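Local coordinates for 3-ketosteroid-delta4-5alpha-dehydrogenase (PDB 4AT2), which probably catalyses the FAD-dependent introduction of the delta-4 double bond into 3-ketosteroids with a saturated, 5-alpha A ring, a step in steroid breakdown, at residues 103-114 against 175-184; 318-328 against 356-367. All blocks are in the same frame, centred on the assembly; numbering follows the deposited sequence.

Interaction 1 (103-114 against 175-184). Unlike the reference sequence in segment 175-184: Ala180 (reference Thr).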
loop_
_atom_site.group_PDB
_atom_site.type_symbol
_atom_site.label_atom_id
_atom_site.label_comp_id
_atom_site.label_asym_id
_atom_site.label_seq_id
_atom_site.Cartn_x
_atom_site.Cartn_y
_atom_site.Cartn_z
ATOM N N ASP A 103 -17.713 -24.979 -12.081
ATOM C CA ASP A 103 -17.461 -23.832 -11.217
ATOM C C ASP A 103 -18.739 -23.518 -10.457
ATOM O O ASP A 103 -19.830 -23.967 -10.837
ATOM C CB ASP A 103 -17.028 -22.603 -12.046
ATOM C CG ASP A 103 -16.278 -21.562 -11.229
ATOM O OD1 ASP A 103 -15.778 -21.878 -10.114
ATOM O OD2 ASP A 103 -16.176 -20.410 -11.725
ATOM N N SER A 104 -18.590 -22.768 -9.370
ATOM C CA SER A 104 -19.714 -22.366 -8.534
ATOM C C SER A 104 -19.389 -21.012 -7.927
ATOM O O SER A 104 -18.213 -20.644 -7.844
ATOM C CB SER A 104 -19.933 -23.379 -7.405
ATOM O OG SER A 104 -18.836 -23.363 -6.506
ATOM N N PRO A 105 -20.417 -20.272 -7.493
ATOM C CA PRO A 105 -20.148 -19.012 -6.807
ATOM C C PRO A 105 -19.254 -19.174 -5.582
ATOM O O PRO A 105 -18.410 -18.306 -5.339
ATOM C CB PRO A 105 -21.538 -18.510 -6.433
ATOM C CG PRO A 105 -22.403 -19.056 -7.527
ATOM C CD PRO A 105 -21.859 -20.438 -7.770
ATOM N N GLU A 106 -19.407 -20.270 -4.835
ATOM C CA GLU A 106 -18.558 -20.478 -3.661
ATOM C C GLU A 106 -17.101 -20.711 -4.045
ATOM O O GLU A 106 -16.193 -20.187 -3.394
ATOM C CB GLU A 106 -19.068 -21.618 -2.767
ATOM C CG GLU A 106 -18.358 -21.699 -1.409
ATOM C CD GLU A 106 -18.253 -20.356 -0.678
ATOM O OE1 GLU A 106 -19.280 -19.648 -0.500
ATOM O OE2 GLU A 106 -17.116 -19.992 -0.290
ATOM N N ASN A 107 -16.887 -21.500 -5.096
ATOM C CA ASN A 107 -15.532 -21.773 -5.569
ATOM C C ASN A 107 -14.869 -20.503 -6.111
ATOM O O ASN A 107 -13.701 -20.215 -5.825
ATOM C CB ASN A 107 -15.561 -22.869 -6.630
ATOM C CG ASN A 107 -14.177 -23.359 -6.980
ATOM O OD1 ASN A 107 -13.399 -23.743 -6.095
ATOM N ND2 ASN A 107 -13.847 -23.329 -8.269
ATOM N N MET A 108 -15.636 -19.737 -6.878
ATOM C CA MET A 108 -15.162 -18.465 -7.398
ATOM C C MET A 108 -14.787 -17.512 -6.260
ATOM O O MET A 108 -13.733 -16.873 -6.309
ATOM C CB MET A 108 -16.234 -17.856 -8.294
ATOM C CG MET A 108 -15.796 -16.615 -9.032
ATOM S SD MET A 108 -17.149 -16.134 -10.112
ATOM C CE MET A 108 -16.586 -14.511 -10.598
ATOM N N LYS A 109 -15.645 -17.429 -5.246
ATOM C CA LYS A 109 -15.396 -16.548 -4.097
ATOM C C LYS A 109 -14.112 -16.966 -3.361
ATOM O O LYS A 109 -13.284 -16.124 -3.004
ATOM C CB LYS A 109 -16.601 -16.547 -3.133
ATOM C CG LYS A 109 -16.334 -15.768 -1.843
ATOM C CD LYS A 109 -17.446 -15.911 -0.810
ATOM C CE LYS A 109 -16.966 -15.419 0.553
ATOM N NZ LYS A 109 -18.099 -15.215 1.503
ATOM N N THR A 110 -13.938 -18.271 -3.162
ATOM C CA THR A 110 -12.767 -18.791 -2.456
ATOM C C THR A 110 -11.497 -18.387 -3.189
ATOM O O THR A 110 -10.532 -17.909 -2.574
ATOM C CB THR A 110 -12.866 -20.314 -2.280
ATOM O OG1 THR A 110 -14.026 -20.604 -1.487
ATOM C CG2 THR A 110 -11.614 -20.870 -1.564
ATOM N N PHE A 111 -11.515 -18.542 -4.507
ATOM C CA PHE A 111 -10.371 -18.116 -5.297
ATOM C C PHE A 111 -10.122 -16.611 -5.165
ATOM O O PHE A 111 -8.982 -16.174 -4.937
ATOM C CB PHE A 111 -10.509 -18.471 -6.787
ATOM C CG PHE A 111 -9.439 -17.834 -7.623
ATOM C CD1 PHE A 111 -8.154 -18.381 -7.659
ATOM C CD2 PHE A 111 -9.681 -16.638 -8.293
ATOM C CE1 PHE A 111 -7.142 -17.773 -8.388
ATOM C CE2 PHE A 111 -8.673 -16.022 -9.018
ATOM C CZ PHE A 111 -7.407 -16.592 -9.069
ATOM N N MET A 112 -11.173 -15.820 -5.350
ATOM C CA MET A 112 -11.005 -14.365 -5.405
ATOM C C MET A 112 -10.521 -13.792 -4.072
ATOM O O MET A 112 -9.667 -12.911 -4.056
ATOM C CB MET A 112 -12.293 -13.672 -5.856
ATOM C CG MET A 112 -12.619 -13.933 -7.325
ATOM S SD MET A 112 -14.160 -13.156 -7.849
ATOM C CE MET A 112 -13.642 -11.454 -8.099
ATOM N N MET A 113 -11.062 -14.294 -2.964
ATOM C CA MET A 113 -10.623 -13.841 -1.630
ATOM C C MET A 113 -9.130 -14.111 -1.432
ATOM O O MET A 113 -8.400 -13.275 -0.883
ATOM C CB MET A 113 -11.434 -14.521 -0.514
ATOM C CG MET A 113 -12.889 -14.083 -0.437
ATOM S SD MET A 113 -13.109 -12.304 -0.228
ATOM C CE MET A 113 -12.345 -12.047 1.377
ATOM N N ALA A 114 -8.674 -15.271 -1.901
ATOM C CA ALA A 114 -7.268 -15.650 -1.755
ATOM C C ALA A 114 -6.336 -14.868 -2.676
ATOM O O ALA A 114 -5.240 -14.480 -2.261
ATOM C CB ALA A 114 -7.106 -17.150 -1.989
ATOM N N PHE A 175 -2.911 -21.127 -5.714
ATOM C CA PHE A 175 -4.378 -21.102 -5.712
ATOM C C PHE A 175 -5.036 -22.397 -6.136
ATOM O O PHE A 175 -6.146 -22.688 -5.703
ATOM C CB PHE A 175 -4.891 -19.905 -6.523
ATOM C CG PHE A 175 -4.297 -18.614 -6.059
ATOM C CD1 PHE A 175 -4.511 -18.180 -4.748
ATOM C CD2 PHE A 175 -3.462 -17.873 -6.889
ATOM C CE1 PHE A 175 -3.921 -17.010 -4.290
ATOM C CE2 PHE A 175 -2.873 -16.698 -6.434
ATOM C CZ PHE A 175 -3.100 -16.274 -5.129
ATOM N N ASN A 176 -4.333 -23.187 -6.945
ATOM C CA ASN A 176 -4.868 -24.478 -7.375
ATOM C C ASN A 176 -5.023 -25.515 -6.254
ATOM O O ASN A 176 -5.633 -26.566 -6.486
ATOM C CB ASN A 176 -4.083 -25.031 -8.574
ATOM C CG ASN A 176 -2.633 -25.329 -8.248
ATOM O OD1 ASN A 176 -2.159 -25.051 -7.149
ATOM N ND2 ASN A 176 -1.924 -25.911 -9.212
ATOM N N GLU A 177 -4.505 -25.221 -5.054
ATOM C CA GLU A 177 -4.747 -26.076 -3.876
ATOM C C GLU A 177 -5.722 -25.436 -2.890
ATOM O O GLU A 177 -6.069 -26.047 -1.864
ATOM C CB GLU A 177 -3.441 -26.392 -3.144
ATOM C CG GLU A 177 -2.275 -26.756 -4.047
ATOM C CD GLU A 177 -2.071 -28.246 -4.256
ATOM O OE1 GLU A 177 -3.049 -29.028 -4.185
ATOM O OE2 GLU A 177 -0.904 -28.629 -4.527
ATOM N N ILE A 178 -6.160 -24.219 -3.201
ATOM C CA ILE A 178 -7.044 -23.431 -2.341
ATOM C C ILE A 178 -8.477 -23.454 -2.884
ATOM O O ILE A 178 -9.443 -23.533 -2.123
ATOM C CB ILE A 178 -6.525 -21.971 -2.218
ATOM C CG1 ILE A 178 -5.180 -21.951 -1.477
ATOM C CG2 ILE A 178 -7.537 -21.072 -1.526
ATOM C CD1 ILE A 178 -4.424 -20.645 -1.609
ATOM N N ALA A 179 -8.594 -23.391 -4.210
ATOM C CA ALA A 179 -9.879 -23.447 -4.901
ATOM C C ALA A 179 -9.702 -24.397 -6.065
ATOM O O ALA A 179 -8.584 -24.559 -6.565
ATOM C CB ALA A 179 -10.258 -22.069 -5.413
ATOM N N ALA A 180 -10.786 -25.028 -6.507
ATOM C CA ALA A 180 -10.702 -25.878 -7.690
ATOM C C ALA A 180 -10.490 -24.972 -8.896
ATOM O O ALA A 180 -11.247 -24.022 -9.080
ATOM C CB ALA A 180 -11.971 -26.709 -7.851
ATOM N N PRO A 181 -9.448 -25.237 -9.712
ATOM C CA PRO A 181 -9.210 -24.398 -10.894
ATOM C C PRO A 181 -10.406 -24.351 -11.839
ATOM O O PRO A 181 -11.004 -25.383 -12.146
ATOM C CB PRO A 181 -8.041 -25.100 -11.588
ATOM C CG PRO A 181 -7.290 -25.742 -10.460
ATOM C CD PRO A 181 -8.364 -26.219 -9.516
ATOM N N ALA A 182 -10.756 -23.143 -12.258
ATOM C CA ALA A 182 -11.775 -22.942 -13.275
ATOM C C ALA A 182 -11.392 -21.661 -13.997
ATOM O O ALA A 182 -11.056 -20.665 -13.356
ATOM C CB ALA A 182 -13.161 -22.800 -12.648
ATOM N N PRO A 183 -11.419 -21.685 -15.333
ATOM C CA PRO A 183 -11.108 -20.489 -16.102
ATOM C C PRO A 183 -12.280 -19.530 -16.043
ATOM O O PRO A 183 -13.433 -19.958 -16.174
ATOM C CB PRO A 183 -10.893 -21.038 -17.519
ATOM C CG PRO A 183 -11.766 -22.257 -17.575
ATOM C CD PRO A 183 -11.690 -22.857 -16.190
ATOM N N ARG A 184 -11.979 -18.245 -15.858
ATOM C CA ARG A 184 -13.019 -17.234 -15.696
ATOM C C ARG A 184 -12.799 -16.037 -16.614
ATOM O O ARG A 184 -13.564 -15.087 -16.580
ATOM C CB ARG A 184 -13.091 -16.799 -14.227
ATOM C CG ARG A 184 -13.491 -17.963 -13.318
ATOM C CD ARG A 184 -13.823 -17.544 -11.896
ATOM N NE ARG A 184 -13.997 -18.757 -11.095
ATOM C CZ ARG A 184 -13.054 -19.282 -10.317
ATOM N NH1 ARG A 184 -11.871 -18.680 -10.172
ATOM N NH2 ARG A 184 -13.303 -20.416 -9.670
#
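The backbones of 103-114 and 175-184 come nearest at Phe111 and Ala179, whose CA atoms are 5.4 Å apart, where the 3-10 turn 175-177 and the loop after it run along helix 105-115. Asn107 reads the backbone of Ala180 with both ends of its amide: OD1 accepts from Ala180 N and ND2 donates almost straight to Ala180 O (2.8 Å, 175°), each oxygen met in plane on a lone pair. ND2 also donates to Asp103 OD1, fixing the amide's rotation. Asp103, just before the Ser104 N-cap, is gripped side-on by Arg184, NE to OD2 (2.8 Å) and NH2 to OD1 (2.9 Å). Gly91 N and Gln96 NE2 also bond OD2, so this buried carboxylate ties the helix start to the loop at Gly91 and to helix 94-98 of the FAD-binding domain; the Arg184 side chain lies about 11 Å from FAD. Met108 CG covers one guanidinium face, 3.5 Å from Arg184 NE, with Ala182 O over the opposite face. Farther along, chi1 of 171° swings Phe111 CG anti to the backbone N, and its ring edge meets the face of Phe175 in an offset edge-to-face pair, centroids 5.5 Å apart. Ala114 CB packs on Phe175 CD1 (3.9 Å).

Interaction 2 (318-328 against 356-367)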
loop_
_atom_site.group_PDB
_atom_site.type_symbol
_atom_site.label_atom_id
_atom_site.label_comp_id
_atom_site.label_asym_id
_atom_site.label_seq_id
_atom_site.Cartn_x
_atom_site.Cartn_y
_atom_site.Cartn_z
ATOM N N GLN A 318 4.812 -17.788 -23.200
ATOM C CA GLN A 318 5.252 -19.075 -23.744
ATOM C C GLN A 318 6.757 -19.284 -23.553
ATOM O O GLN A 318 7.217 -20.420 -23.496
ATOM C CB GLN A 318 4.875 -19.212 -25.227
ATOM C CG GLN A 318 3.360 -19.225 -25.476
ATOM C CD GLN A 318 2.752 -20.620 -25.472
ATOM O OE1 GLN A 318 3.160 -21.490 -24.709
ATOM N NE2 GLN A 318 1.767 -20.837 -26.347
ATOM N N LEU A 319 7.513 -18.191 -23.463
ATOM C CA LEU A 319 8.939 -18.279 -23.107
ATOM C C LEU A 319 9.087 -18.518 -21.606
ATOM O O LEU A 319 9.818 -19.430 -21.174
ATOM C CB LEU A 319 9.693 -17.005 -23.504
ATOM C CG LEU A 319 9.778 -16.739 -25.011
ATOM C CD1 LEU A 319 10.361 -15.357 -25.251
ATOM C CD2 LEU A 319 10.613 -17.805 -25.694
ATOM N N ILE A 320 8.394 -17.693 -20.821
ATOM C CA ILE A 320 8.501 -17.735 -19.358
ATOM C C ILE A 320 8.259 -19.152 -18.827
ATOM O O ILE A 320 9.024 -19.660 -17.999
ATOM C CB ILE A 320 7.520 -16.730 -18.690
ATOM C CG1 ILE A 320 7.876 -15.287 -19.076
ATOM C CG2 ILE A 320 7.526 -16.861 -17.171
ATOM C CD1 ILE A 320 6.827 -14.274 -18.671
ATOM N N VAL A 321 7.196 -19.794 -19.315
ATOM C CA VAL A 321 6.779 -21.089 -18.778
ATOM C C VAL A 321 7.791 -22.214 -19.028
ATOM O O VAL A 321 7.765 -23.236 -18.343
ATOM C CB VAL A 321 5.362 -21.468 -19.282
ATOM C CG1 VAL A 321 5.414 -22.040 -20.699
ATOM C CG2 VAL A 321 4.684 -22.427 -18.319
ATOM N N ARG A 322 8.698 -22.010 -19.984
ATOM C CA ARG A 322 9.674 -23.020 -20.363
ATOM C C ARG A 322 11.059 -22.811 -19.750
ATOM O O ARG A 322 11.984 -23.567 -20.028
ATOM C CB ARG A 322 9.773 -23.101 -21.896
ATOM C CG ARG A 322 8.535 -23.708 -22.528
ATOM C CD ARG A 322 8.549 -23.570 -24.048
ATOM N NE ARG A 322 7.471 -24.374 -24.612
ATOM C CZ ARG A 322 6.199 -23.982 -24.719
ATOM N NH1 ARG A 322 5.815 -22.756 -24.355
ATOM N NH2 ARG A 322 5.307 -24.838 -25.210
ATOM N N GLY A 323 11.199 -21.792 -18.907
ATOM C CA GLY A 323 12.448 -21.595 -18.180
ATOM C C GLY A 323 12.207 -21.446 -16.690
ATOM O O GLY A 323 11.131 -21.796 -16.177
ATOM N N ILE A 324 13.207 -20.918 -15.986
ATOM C CA ILE A 324 13.000 -20.492 -14.606
ATOM C C ILE A 324 13.298 -19.014 -14.453
ATOM O O ILE A 324 14.263 -18.491 -15.031
ATOM C CB ILE A 324 13.812 -21.322 -13.591
ATOM C CG1 ILE A 324 15.322 -21.268 -13.885
ATOM C CG2 ILE A 324 13.324 -22.763 -13.621
ATOM C CD1 ILE A 324 16.172 -21.762 -12.726
ATOM N N LEU A 325 12.449 -18.338 -13.686
ATOM C CA LEU A 325 12.707 -16.947 -13.344
ATOM C C LEU A 325 13.562 -16.889 -12.093
ATOM O O LEU A 325 13.278 -17.565 -11.112
ATOM C CB LEU A 325 11.396 -16.193 -13.100
ATOM C CG LEU A 325 10.601 -15.854 -14.359
ATOM C CD1 LEU A 325 9.202 -15.407 -13.970
ATOM C CD2 LEU A 325 11.307 -14.807 -15.226
ATOM N N VAL A 326 14.626 -16.100 -12.140
ATOM C CA VAL A 326 15.420 -15.870 -10.943
ATOM C C VAL A 326 15.479 -14.388 -10.631
ATOM O O VAL A 326 15.381 -13.558 -11.530
ATOM C CB VAL A 326 16.842 -16.490 -11.021
ATOM C CG1 VAL A 326 16.739 -18.009 -11.166
ATOM C CG2 VAL A 326 17.686 -15.852 -12.125
ATOM N N ASN A 327 15.610 -14.057 -9.348
ATOM C CA ASN A 327 15.754 -12.666 -8.943
ATOM C C ASN A 327 17.211 -12.185 -9.062
ATOM O O ASN A 327 18.055 -12.873 -9.650
ATOM C CB ASN A 327 15.172 -12.489 -7.531
ATOM C CG ASN A 327 15.936 -13.266 -6.474
ATOM O OD1 ASN A 327 17.059 -13.731 -6.697
ATOM N ND2 ASN A 327 15.330 -13.394 -5.295
ATOM N N GLY A 328 17.507 -11.009 -8.513
ATOM C CA GLY A 328 18.852 -10.448 -8.589
ATOM C C GLY A 328 19.898 -11.223 -7.804
ATOM O O GLY A 328 21.104 -11.016 -7.996
ATOM N N PHE A 356 15.423 -12.386 -14.143
ATOM C CA PHE A 356 16.048 -12.936 -15.335
ATOM C C PHE A 356 15.355 -14.234 -15.652
ATOM O O PHE A 356 14.980 -14.967 -14.732
ATOM C CB PHE A 356 17.532 -13.253 -15.087
ATOM C CG PHE A 356 18.334 -12.094 -14.573
ATOM C CD1 PHE A 356 18.909 -11.185 -15.453
ATOM C CD2 PHE A 356 18.524 -11.921 -13.205
ATOM C CE1 PHE A 356 19.659 -10.121 -14.975
ATOM C CE2 PHE A 356 19.274 -10.854 -12.720
ATOM C CZ PHE A 356 19.853 -9.961 -13.614
ATOM N N LEU A 357 15.182 -14.529 -16.940
ATOM C CA LEU A 357 14.690 -15.846 -17.343
ATOM C C LEU A 357 15.872 -16.703 -17.772
ATOM O O LEU A 357 16.594 -16.364 -18.720
ATOM C CB LEU A 357 13.634 -15.757 -18.475
ATOM C CG LEU A 357 13.030 -17.126 -18.847
ATOM C CD1 LEU A 357 12.102 -17.626 -17.741
ATOM C CD2 LEU A 357 12.294 -17.079 -20.184
ATOM N N ILE A 358 16.062 -17.809 -17.055
ATOM C CA ILE A 358 17.111 -18.781 -17.373
ATOM C C ILE A 358 16.437 -19.892 -18.170
ATOM O O ILE A 358 15.454 -20.488 -17.713
ATOM C CB ILE A 358 17.767 -19.363 -16.099
ATOM C CG1 ILE A 358 18.123 -18.245 -15.095
ATOM C CG2 ILE A 358 18.970 -20.225 -16.481
ATOM C CD1 ILE A 358 19.113 -17.214 -15.628
ATOM N N ILE A 359 16.934 -20.142 -19.376
ATOM C CA ILE A 359 16.248 -21.057 -20.286
ATOM C C ILE A 359 17.251 -21.713 -21.219
ATOM O O ILE A 359 18.178 -21.038 -21.715
ATOM C CB ILE A 359 15.131 -20.298 -21.062
ATOM C CG1 ILE A 359 14.279 -21.259 -21.910
ATOM C CG2 ILE A 359 15.712 -19.121 -21.858
ATOM C CD1 ILE A 359 12.962 -20.655 -22.391
ATOM N N ASP A 360 17.112 -23.023 -21.436
ATOM C CA ASP A 360 18.026 -23.677 -22.365
ATOM C C ASP A 360 17.632 -23.366 -23.805
ATOM O O ASP A 360 16.505 -22.942 -24.090
ATOM C CB ASP A 360 18.263 -25.178 -22.076
ATOM C CG ASP A 360 17.020 -26.039 -22.225
ATOM O OD1 ASP A 360 16.270 -25.892 -23.200
ATOM O OD2 ASP A 360 16.831 -26.921 -21.371
ATOM N N GLU A 361 18.591 -23.522 -24.706
ATOM C CA GLU A 361 18.405 -23.087 -26.080
ATOM C C GLU A 361 17.221 -23.797 -26.742
ATOM O O GLU A 361 16.403 -23.152 -27.394
ATOM C CB GLU A 361 19.721 -23.287 -26.835
ATOM C CG GLU A 361 19.702 -23.293 -28.350
ATOM C CD GLU A 361 21.116 -23.494 -28.869
ATOM O OE1 GLU A 361 21.935 -22.559 -28.721
ATOM O OE2 GLU A 361 21.430 -24.601 -29.352
ATOM N N ALA A 362 17.113 -25.112 -26.553
ATOM C CA ALA A 362 16.016 -25.877 -27.148
ATOM C C ALA A 362 14.664 -25.392 -26.628
ATOM O O ALA A 362 13.697 -25.301 -27.391
ATOM C CB ALA A 362 16.180 -27.371 -26.888
ATOM N N SER A 363 14.592 -25.084 -25.331
ATOM C CA SER A 363 13.331 -24.620 -24.746
ATOM C C SER A 363 12.972 -23.216 -25.216
ATOM O O SER A 363 11.797 -22.896 -25.420
ATOM C CB SER A 363 13.395 -24.658 -23.222
ATOM O OG SER A 363 13.497 -25.989 -22.773
ATOM N N TYR A 364 13.986 -22.374 -25.388
ATOM C CA TYR A 364 13.755 -21.053 -25.932
ATOM C C TYR A 364 13.170 -21.163 -27.348
ATOM O O TYR A 364 12.176 -20.495 -27.663
ATOM C CB TYR A 364 15.025 -20.187 -25.924
ATOM C CG TYR A 364 14.719 -18.794 -26.412
ATOM C CD1 TYR A 364 14.691 -18.506 -27.782
ATOM C CD2 TYR A 364 14.383 -17.786 -25.514
ATOM C CE1 TYR A 364 14.366 -17.238 -28.237
ATOM C CE2 TYR A 364 14.069 -16.510 -25.960
ATOM C CZ TYR A 364 14.056 -16.251 -27.324
ATOM O OH TYR A 364 13.740 -14.996 -27.784
ATOM N N GLU A 365 13.781 -22.014 -28.176
ATOM C CA GLU A 365 13.322 -22.223 -29.555
ATOM C C GLU A 365 11.877 -22.700 -29.585
ATOM O O GLU A 365 11.068 -22.204 -30.375
ATOM C CB GLU A 365 14.232 -23.220 -30.288
ATOM C CG GLU A 365 15.598 -22.652 -30.632
ATOM C CD GLU A 365 16.593 -23.681 -31.161
ATOM O OE1 GLU A 365 16.364 -24.912 -31.030
ATOM O OE2 GLU A 365 17.634 -23.248 -31.700
ATOM N N GLU A 366 11.543 -23.640 -28.705
ATOM C CA GLU A 366 10.175 -24.140 -28.637
ATOM C C GLU A 366 9.207 -23.049 -28.188
ATOM O O GLU A 366 8.137 -22.873 -28.772
ATOM C CB GLU A 366 10.077 -25.352 -27.712
ATOM C CG GLU A 366 8.653 -25.875 -27.573
ATOM C CD GLU A 366 8.576 -27.082 -26.677
ATOM O OE1 GLU A 366 8.873 -28.187 -27.178
ATOM O OE2 GLU A 366 8.209 -26.933 -25.483
ATOM N N GLY A 367 9.584 -22.301 -27.157
ATOM C CA GLY A 367 8.716 -21.223 -26.682
ATOM C C GLY A 367 8.529 -20.119 -27.715
ATOM O O GLY A 367 7.436 -19.561 -27.853
HETATM O O HOH W 1 14.832 -24.300 -20.111
HETATM O O HOH W 2 5.062 -27.768 -25.646
#
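Arg322 and Glu366 form a salt bridge in which NE donates almost straight to OE2 (2.8 Å, 177°). OE2 lies in the guanidinium plane and uses its anti lone pair, while the carboxylate and guanidinium planes are nearly perpendicular (88°). The Arg322 chain runs extended to NE, and its NH1 donates to Gln318 O on a lone pair and to Gln318 OE1 from above the amide plane; Gln318 NE2 in turn donates to Thr371 O. Arg322 NH2 holds a water that bonds weakly to Glu366 OE2. A second water links Arg322 O to Asp360 N; Asp360 is the N-cap of helix 361-369, its OD1 accepting from Ser363 N and Ser363 OG. Beyond the type I turn 320-323, strands 324-326 and 356-360 pair antiparallel through four backbone bonds, such as Ile358 N to Ile324 O (2.8 Å), at one margin of a four-stranded antiparallel sheet in which strand 435-439 follows. On one face Val326 CG2 meets Ile358 CG1 at 3.8 Å, under helix 401-413. On the other, Leu357 has CG anti to the backbone N (chi1 -176°), which points both methyls toward 318-328: CD1 against Leu325 CD2 (3.9 Å), CD2 against Leu319 O (3.6 Å). Leu319 CD2 sits over the Tyr364 ring in a CH-pi contact, 4.0 Å from its centroid. Gly367 lets the helices close tightly, its CA 4.6 Å from Leu319 CA.

Following the chain from the N terminus, the segment 103-114 is met first, and interaction 1 closes a loop of 60 residues, about a third helical, when 175-184 returns to helix 105-115. Interaction 2 opens well after that and closes a shorter loop of 27 residues, which includes helix 340-350, so the two are in series and neither nest nor cross. Their centres are 28 Å apart, with nearest atoms about 12 Å apart and not touching. Interaction 1 fastens helix 105-115 to the loop that leads into strand 185-186; interaction 2 joins two strand-and-helix units in the region of the four-stranded sheet, the side chain of Ile320 about 9 Å from the bound 4-androstene-3,17-dione.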